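Side-chain contacts in calmodulin, putative (Entamoeba histolytica, PDB 4OCI), which binds calcium through an EF-hand and takes part in initiating the phagocytosis of human erythrocytes by the amoeba: residues L13-D18 / E29-V34; D77-A82 / S104-N109; I94-L99 / D117-M122. All blocks are in the same frame, centred on the assembly; numbering follows the deposited sequence.

Interaction 1. Residues L13-D18 / E29-V34; sequences LLFDGD and ESLVRV. With CA (calcium ion), chain B.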
# COMPACT_ATOMS: atom_id res chain seq x y z
N LEU A 13 18.20 9.24 -4.98
CA LEU A 13 19.23 8.26 -5.34
C LEU A 13 19.81 7.65 -4.10
O LEU A 13 20.22 6.45 -4.06
CB LEU A 13 20.35 8.95 -6.18
CG LEU A 13 19.87 9.37 -7.59
CD1 LEU A 13 20.96 10.22 -8.32
CD2 LEU A 13 19.49 8.16 -8.34
N LEU A 14 19.83 8.43 -3.04
CA LEU A 14 20.26 7.84 -1.74
C LEU A 14 19.32 6.70 -1.29
O LEU A 14 19.75 5.61 -0.79
CB LEU A 14 20.30 8.96 -0.73
CG LEU A 14 20.89 9.04 0.66
CD1 LEU A 14 21.10 10.53 1.02
CD2 LEU A 14 19.90 8.50 1.58
N PHE A 15 18.03 6.89 -1.50
CA PHE A 15 17.06 5.88 -1.04
C PHE A 15 16.86 4.79 -2.06
O PHE A 15 16.20 3.79 -1.81
CB PHE A 15 15.76 6.54 -0.72
CG PHE A 15 15.74 7.15 0.66
CD1 PHE A 15 16.48 8.28 0.94
CD2 PHE A 15 14.98 6.55 1.68
CE1 PHE A 15 16.46 8.84 2.24
CE2 PHE A 15 14.96 7.10 2.99
CZ PHE A 15 15.70 8.22 3.27
N ASP A 16 17.42 4.97 -3.27
CA ASP A 16 17.33 3.93 -4.28
C ASP A 16 18.44 2.94 -3.97
O ASP A 16 19.59 3.12 -4.39
CB ASP A 16 17.49 4.54 -5.68
CG ASP A 16 17.88 3.52 -6.75
OD1 ASP A 16 17.36 2.39 -6.72
OD2 ASP A 16 18.61 3.88 -7.69
N GLY A 17 18.10 1.85 -3.30
CA GLY A 17 19.16 1.04 -2.66
C GLY A 17 19.95 0.21 -3.63
O GLY A 17 21.12 -0.10 -3.37
N ASP A 18 19.38 -0.11 -4.78
CA ASP A 18 20.08 -0.95 -5.69
C ASP A 18 20.71 -0.19 -6.89
O ASP A 18 21.14 -0.82 -7.85
CB ASP A 18 19.18 -2.08 -6.13
CG ASP A 18 18.00 -1.57 -6.99
OD1 ASP A 18 17.79 -0.36 -7.10
OD2 ASP A 18 17.28 -2.39 -7.57
N GLU A 29 7.95 4.86 0.45
CA GLU A 29 7.25 5.20 1.69
C GLU A 29 8.24 5.80 2.71
O GLU A 29 7.96 6.82 3.39
CB GLU A 29 6.57 3.95 2.32
CG GLU A 29 5.76 4.41 3.55
CD GLU A 29 5.33 3.28 4.56
OE1 GLU A 29 5.51 2.04 4.26
OE2 GLU A 29 4.82 3.70 5.66
N SER A 30 9.41 5.22 2.80
CA SER A 30 10.37 5.64 3.73
C SER A 30 10.91 7.11 3.37
O SER A 30 11.04 8.00 4.24
CB SER A 30 11.39 4.48 3.88
OG SER A 30 12.65 5.00 4.13
N LEU A 31 11.04 7.42 2.10
CA LEU A 31 11.57 8.70 1.69
C LEU A 31 10.57 9.77 1.91
O LEU A 31 10.93 10.85 2.43
CB LEU A 31 11.97 8.67 0.21
CG LEU A 31 12.54 9.94 -0.46
CD1 LEU A 31 13.68 10.52 0.41
CD2 LEU A 31 13.03 9.73 -1.88
N VAL A 32 9.32 9.50 1.55
CA VAL A 32 8.20 10.45 1.72
C VAL A 32 8.00 10.72 3.21
O VAL A 32 7.84 11.90 3.61
CB VAL A 32 6.94 9.85 0.99
CG1 VAL A 32 5.71 9.92 1.79
CG2 VAL A 32 6.84 10.36 -0.53
N ARG A 33 8.11 9.69 4.05
CA ARG A 33 8.05 9.94 5.50
C ARG A 33 9.25 10.74 6.05
O ARG A 33 9.04 11.66 6.87
CB ARG A 33 7.81 8.69 6.31
CG ARG A 33 6.36 8.17 6.10
CD ARG A 33 6.17 7.02 7.04
NE ARG A 33 4.88 6.36 6.89
CZ ARG A 33 3.71 6.89 7.20
NH1 ARG A 33 3.62 8.19 7.64
NH2 ARG A 33 2.62 6.12 7.04
N VAL A 34 10.46 10.34 5.69
CA VAL A 34 11.63 11.17 5.97
C VAL A 34 11.46 12.67 5.59
O VAL A 34 11.88 13.54 6.35
CB VAL A 34 12.90 10.60 5.33
CG1 VAL A 34 13.99 11.71 5.19
CG2 VAL A 34 13.41 9.50 6.18
CA CA B . 16.10 0.89 -7.20
O HOH W 1 14.96 -0.74 -7.85
O HOH W 2 15.76 0.17 -5.27

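Interaction 2. Residues D77-A82 / S104-N109; sequences DEIKTA and STIGDN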
# COMPACT_ATOMS: atom_id res chain seq x y z
N ASP A 77 5.57 19.36 11.75
CA ASP A 77 5.81 20.79 12.13
C ASP A 77 4.55 21.67 12.04
O ASP A 77 4.28 22.54 12.90
CB ASP A 77 6.87 21.43 11.23
N GLU A 78 3.80 21.42 10.98
CA GLU A 78 2.61 22.17 10.67
C GLU A 78 1.55 21.89 11.74
O GLU A 78 0.95 22.83 12.30
CB GLU A 78 2.12 21.71 9.29
CG GLU A 78 1.68 22.79 8.31
CD GLU A 78 1.08 22.20 7.01
OE1 GLU A 78 1.31 20.97 6.69
OE2 GLU A 78 0.35 22.97 6.31
N ILE A 79 1.33 20.62 12.06
CA ILE A 79 0.31 20.34 13.07
C ILE A 79 0.74 20.85 14.44
O ILE A 79 -0.07 21.44 15.20
CB ILE A 79 -0.23 18.96 13.04
CG1 ILE A 79 -1.35 18.88 14.08
CG2 ILE A 79 0.83 17.93 13.38
CD1 ILE A 79 -2.52 18.03 13.62
N LYS A 80 2.03 20.68 14.74
CA LYS A 80 2.49 21.09 16.03
C LYS A 80 2.42 22.58 16.22
O LYS A 80 1.87 23.04 17.24
CB LYS A 80 3.86 20.56 16.34
CG LYS A 80 3.75 19.40 17.21
CD LYS A 80 4.31 18.15 16.54
CE LYS A 80 5.39 17.43 17.46
NZ LYS A 80 4.99 17.26 18.92
N THR A 81 2.93 23.36 15.27
CA THR A 81 2.73 24.82 15.33
C THR A 81 1.28 25.21 15.57
O THR A 81 0.99 26.07 16.39
CB THR A 81 3.18 25.48 14.04
OG1 THR A 81 4.50 24.98 13.73
CG2 THR A 81 3.14 27.04 14.15
N ALA A 82 0.36 24.60 14.82
CA ALA A 82 -1.05 24.96 14.99
C ALA A 82 -1.55 24.54 16.37
O ALA A 82 -2.34 25.25 16.98
CB ALA A 82 -1.91 24.34 13.89
N SER A 104 -9.19 19.99 9.75
CA SER A 104 -9.89 20.44 8.55
C SER A 104 -9.02 21.34 7.74
O SER A 104 -9.01 21.28 6.53
CB SER A 104 -11.21 21.11 8.90
OG SER A 104 -12.02 20.13 9.48
N THR A 105 -8.25 22.15 8.41
CA THR A 105 -7.50 23.20 7.79
C THR A 105 -6.26 22.76 7.07
O THR A 105 -6.06 23.19 5.94
CB THR A 105 -7.18 24.25 8.85
OG1 THR A 105 -8.39 24.94 9.14
CG2 THR A 105 -6.13 25.25 8.40
N ILE A 106 -5.44 21.92 7.68
CA ILE A 106 -4.03 21.74 7.26
C ILE A 106 -3.70 20.54 6.35
O ILE A 106 -2.57 20.44 5.79
CB ILE A 106 -3.05 21.74 8.44
CG1 ILE A 106 -3.24 20.49 9.28
CG2 ILE A 106 -3.18 23.05 9.26
CD1 ILE A 106 -2.41 20.52 10.42
N GLY A 107 -4.61 19.61 6.21
CA GLY A 107 -4.40 18.64 5.16
C GLY A 107 -5.75 18.26 4.65
O GLY A 107 -6.74 18.33 5.40
N ASP A 108 -5.84 17.85 3.39
CA ASP A 108 -7.15 17.43 2.94
C ASP A 108 -7.23 15.91 2.61
O ASP A 108 -7.65 15.52 1.52
CB ASP A 108 -7.72 18.38 1.86
CG ASP A 108 -8.54 19.61 2.46
OD1 ASP A 108 -8.74 19.75 3.72
OD2 ASP A 108 -9.00 20.42 1.62
N ASN A 109 -6.82 15.07 3.57
CA ASN A 109 -7.13 13.60 3.53
C ASN A 109 -8.16 13.13 4.60
O ASN A 109 -8.37 11.91 4.79
CB ASN A 109 -5.84 12.73 3.54

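Interaction 3. Residues I94-L99 / D117-M122; sequences IPAIEL and DLFTFM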
# COMPACT_ATOMS: atom_id res chain seq x y z
N ILE A 94 -5.88 20.50 24.27
CA ILE A 94 -6.67 21.43 23.47
C ILE A 94 -8.15 20.96 23.36
O ILE A 94 -8.42 19.78 23.53
CB ILE A 94 -6.02 21.75 22.10
CG1 ILE A 94 -6.06 20.51 21.13
CG2 ILE A 94 -4.67 22.37 22.33
CD1 ILE A 94 -5.89 20.93 19.68
N PRO A 95 -9.10 21.89 23.10
CA PRO A 95 -10.48 21.45 22.74
C PRO A 95 -10.57 20.61 21.50
O PRO A 95 -9.86 20.89 20.54
CB PRO A 95 -11.23 22.75 22.52
CG PRO A 95 -10.36 23.84 23.12
CD PRO A 95 -8.94 23.35 23.08
N ALA A 96 -11.43 19.58 21.53
CA ALA A 96 -11.56 18.68 20.46
C ALA A 96 -12.05 19.45 19.24
O ALA A 96 -11.69 19.13 18.08
CB ALA A 96 -12.56 17.58 20.82
N ILE A 97 -12.91 20.43 19.46
CA ILE A 97 -13.43 21.14 18.31
C ILE A 97 -12.37 21.99 17.63
O ILE A 97 -12.43 22.19 16.39
CB ILE A 97 -14.68 21.98 18.65
CG1 ILE A 97 -15.46 22.31 17.31
CG2 ILE A 97 -14.31 23.29 19.51
CD1 ILE A 97 -16.47 23.33 17.57
N GLU A 98 -11.37 22.43 18.40
CA GLU A 98 -10.29 23.21 17.81
C GLU A 98 -9.31 22.26 17.03
O GLU A 98 -8.76 22.62 15.97
CB GLU A 98 -9.52 24.00 18.84
CG GLU A 98 -10.36 25.17 19.46
CD GLU A 98 -10.58 26.33 18.42
OE1 GLU A 98 -9.64 26.58 17.58
OE2 GLU A 98 -11.68 26.98 18.42
N LEU A 99 -9.04 21.11 17.60
CA LEU A 99 -8.40 20.03 16.81
C LEU A 99 -9.14 19.73 15.50
O LEU A 99 -8.51 19.60 14.49
CB LEU A 99 -8.36 18.75 17.63
CG LEU A 99 -7.53 17.66 16.91
CD1 LEU A 99 -6.11 18.13 16.42
CD2 LEU A 99 -7.44 16.39 17.71
N ASP A 117 -15.26 9.94 12.92
CA ASP A 117 -14.98 8.52 13.06
C ASP A 117 -13.65 8.31 13.74
O ASP A 117 -13.52 7.45 14.56
CB ASP A 117 -14.95 7.84 11.69
CG ASP A 117 -16.38 7.70 11.04
OD1 ASP A 117 -17.43 8.02 11.71
OD2 ASP A 117 -16.44 7.31 9.82
N LEU A 118 -12.67 9.14 13.42
CA LEU A 118 -11.43 9.15 14.12
C LEU A 118 -11.58 9.51 15.63
O LEU A 118 -10.93 8.89 16.50
CB LEU A 118 -10.52 10.15 13.44
CG LEU A 118 -9.14 10.19 14.00
CD1 LEU A 118 -8.26 8.98 13.43
CD2 LEU A 118 -8.57 11.52 13.64
N PHE A 119 -12.38 10.54 15.92
CA PHE A 119 -12.58 10.96 17.32
C PHE A 119 -13.30 9.87 18.09
O PHE A 119 -12.93 9.59 19.20
CB PHE A 119 -13.39 12.28 17.42
CG PHE A 119 -12.57 13.55 17.14
CD1 PHE A 119 -11.27 13.50 16.74
CD2 PHE A 119 -13.16 14.81 17.30
CE1 PHE A 119 -10.51 14.71 16.49
CE2 PHE A 119 -12.44 16.00 17.06
CZ PHE A 119 -11.10 15.94 16.65
N THR A 120 -14.31 9.25 17.49
CA THR A 120 -15.01 8.10 18.11
C THR A 120 -14.08 6.92 18.38
O THR A 120 -14.11 6.37 19.45
CB THR A 120 -16.14 7.62 17.19
OG1 THR A 120 -17.15 8.65 17.18
CG2 THR A 120 -16.75 6.31 17.68
N PHE A 121 -13.23 6.59 17.42
CA PHE A 121 -12.24 5.56 17.55
C PHE A 121 -11.28 5.81 18.77
O PHE A 121 -10.97 4.89 19.58
CB PHE A 121 -11.53 5.49 16.18
CG PHE A 121 -10.33 4.62 16.13
CD1 PHE A 121 -10.45 3.25 16.32
CD2 PHE A 121 -9.09 5.15 15.87
CE1 PHE A 121 -9.31 2.43 16.23
CE2 PHE A 121 -7.95 4.35 15.83
CZ PHE A 121 -8.08 2.97 15.99
N MSE A 122 -10.86 7.06 18.95
CA MSE A 122 -9.93 7.38 20.00
C MSE A 122 -10.58 7.74 21.31
O MSE A 122 -9.90 7.91 22.30
CB MSE A 122 -9.02 8.53 19.56
CG MSE A 122 -7.98 8.02 18.60
SE MSE A 122 -6.90 9.54 18.05
CE MSE A 122 -5.84 8.67 16.61

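Interaction 1. Residues L13-D18 / E29-V34
The aromatic ring of Phe15 meets a hydroxyl at its rim and a methyl over its face, both from successive residues of the same helix. Ser30 OG lies in the ring plane, 3.3 Å from Phe15 CE2, where the polar oxygen faces the slightly positive C-H edge without making a classical hydrogen bond. Over one face stands Leu31 CD1, 3.8 Å from the centroid of the Phe15 ring and 20° off its normal, a CH-pi contact displaced toward CD1 and CE1. Phe15 CG is anti to its carbonyl carbon (chi1 -83°), which carries the ring out to the helix opposite. Val34 CG2 approaches Phe15 CZ obliquely at 3.9 Å, one helical turn beyond Ser30. Beyond Phe15 the chain turns to the metal: Asp16 OD1 binds the calcium ion at 2.0 Å and Asp18 OD1 at 2.1 Å. Two waters, Asp20 and the backbone oxygen of Tyr22 complete the site, while the carboxylate of Glu27 accepts a hydrogen bond from Gly17 N. Within helix 25-34, Arg33 NE gives a nearly straight hydrogen bond, part of a salt bridge, to the anti lone pair of Glu29 OE2. Helices 9-15 and 25-34 are the two arms of a calcium-loaded EF-hand, with Leu31 and Val32 turned to Phe62 of helix 59-71 and Glu29, Val32 and Arg33 touching Ile44 of helix 41-50.

Interaction 2. Residues D77-A82 / S104-N109
Helix 76-86 and the last turn of helix 96-106 come together most closely at Ile79 and Ile106, whose CA atoms are 7.4 Å apart. They are the two helical arms of an EF-hand helix-loop-helix. Ile106 is the central residue, packing its CD1 on Ile79 while its CB and backbone oxygen lie by the carboxylate of Glu78. Ile106 CD1 reaches to 3.7 Å from Ile79 CB and sits 3.8 Å from Ile79 CA, so that it rests against the root of the opposing side chain. Ile106 CG1 stands between its own backbone N and carbonyl carbon (chi1 69°), and the extended continuation to CD1 directs the methyl at helix 76-86. The two isoleucine side chains cross at about a right angle. Glu78 runs alongside Ile106 in the reverse direction, with Glu78 OE2 4.2 Å from Ile106 CB; this carboxylate also comes near the carbonyl oxygen of Ile106, but two acceptors form no bond. Phe74 touches both isoleucines, and Ile102 and Leu103 also pack on Ile79. At the start of helix 76-86, Asn75 OD1 accepts a hydrogen bond from Glu78 N. Asp77 O is gripped twice by Thr81, one turn further on, by its backbone N at 2.8 Å and by OG1 at 2.6 Å, the two donors arriving from opposite faces of the carbonyl plane.

Interaction 3. Residues I94-L99 / D117-M122
Residues 94-99 pass from the end of a short strand into the first turn of a helix, with Pro95 at its N-cap, and lie across from the helical segment 117-122; the nearest CA atoms, those of Ala96 and Phe119, are 8.4 Å apart. One aromatic ring bridges this gap. A chi1 of -79° places the Phe119 ring beside its backbone N and turns CE1, CZ and CE2 to the opposing helix. Ala96 O lies near the ring plane at the edge, 3.4 Å from Phe119 CE2 and 3.5 Å from Phe119 CZ, probably a mild attraction between the carbonyl oxygen and the ring hydrogens. The methyl of the same residue adds a looser touch, Ala96 CB to Phe119 CE2 at 4.1 Å. Leu99 follows three residues later and approaches obliquely, its CD2 3.7 Å from Phe119 CE1, while its CB and CG rest by CZ. Ile124 also touches Ala96 and Phe119, and Val130 and Phe135 pack on Leu99, leaving all three contact residues buried. The helix 112-122 turns another side to the second subunit, where Val54 of that chain touches Leu118 and Arg55 of that chain touches Phe121. The antiparallel pairing of strands 93-95 and 129-131, next to this helix contact, is typical of an EF-hand pair, whose two hands are joined by their loop strands.

Overall arrangement
Interaction 1 lies on the other side of the chain's centre from interactions 2 and 3, with centres about 24 Å and 33 Å away, and neither of those contacts touches it. It alone includes ligands of the calcium ion; interactions 2 and 3 are packing remote from that site. Those two share helix 96-106, and their centres are about 14 Å apart and their nearest atoms about 5 Å. Their segments alternate along the chain, and helix 96-106 is packed at its final turn on helix 76-86 and at its first turn on helix 112-122, whereas interaction 1 closes its own N-terminal hand first.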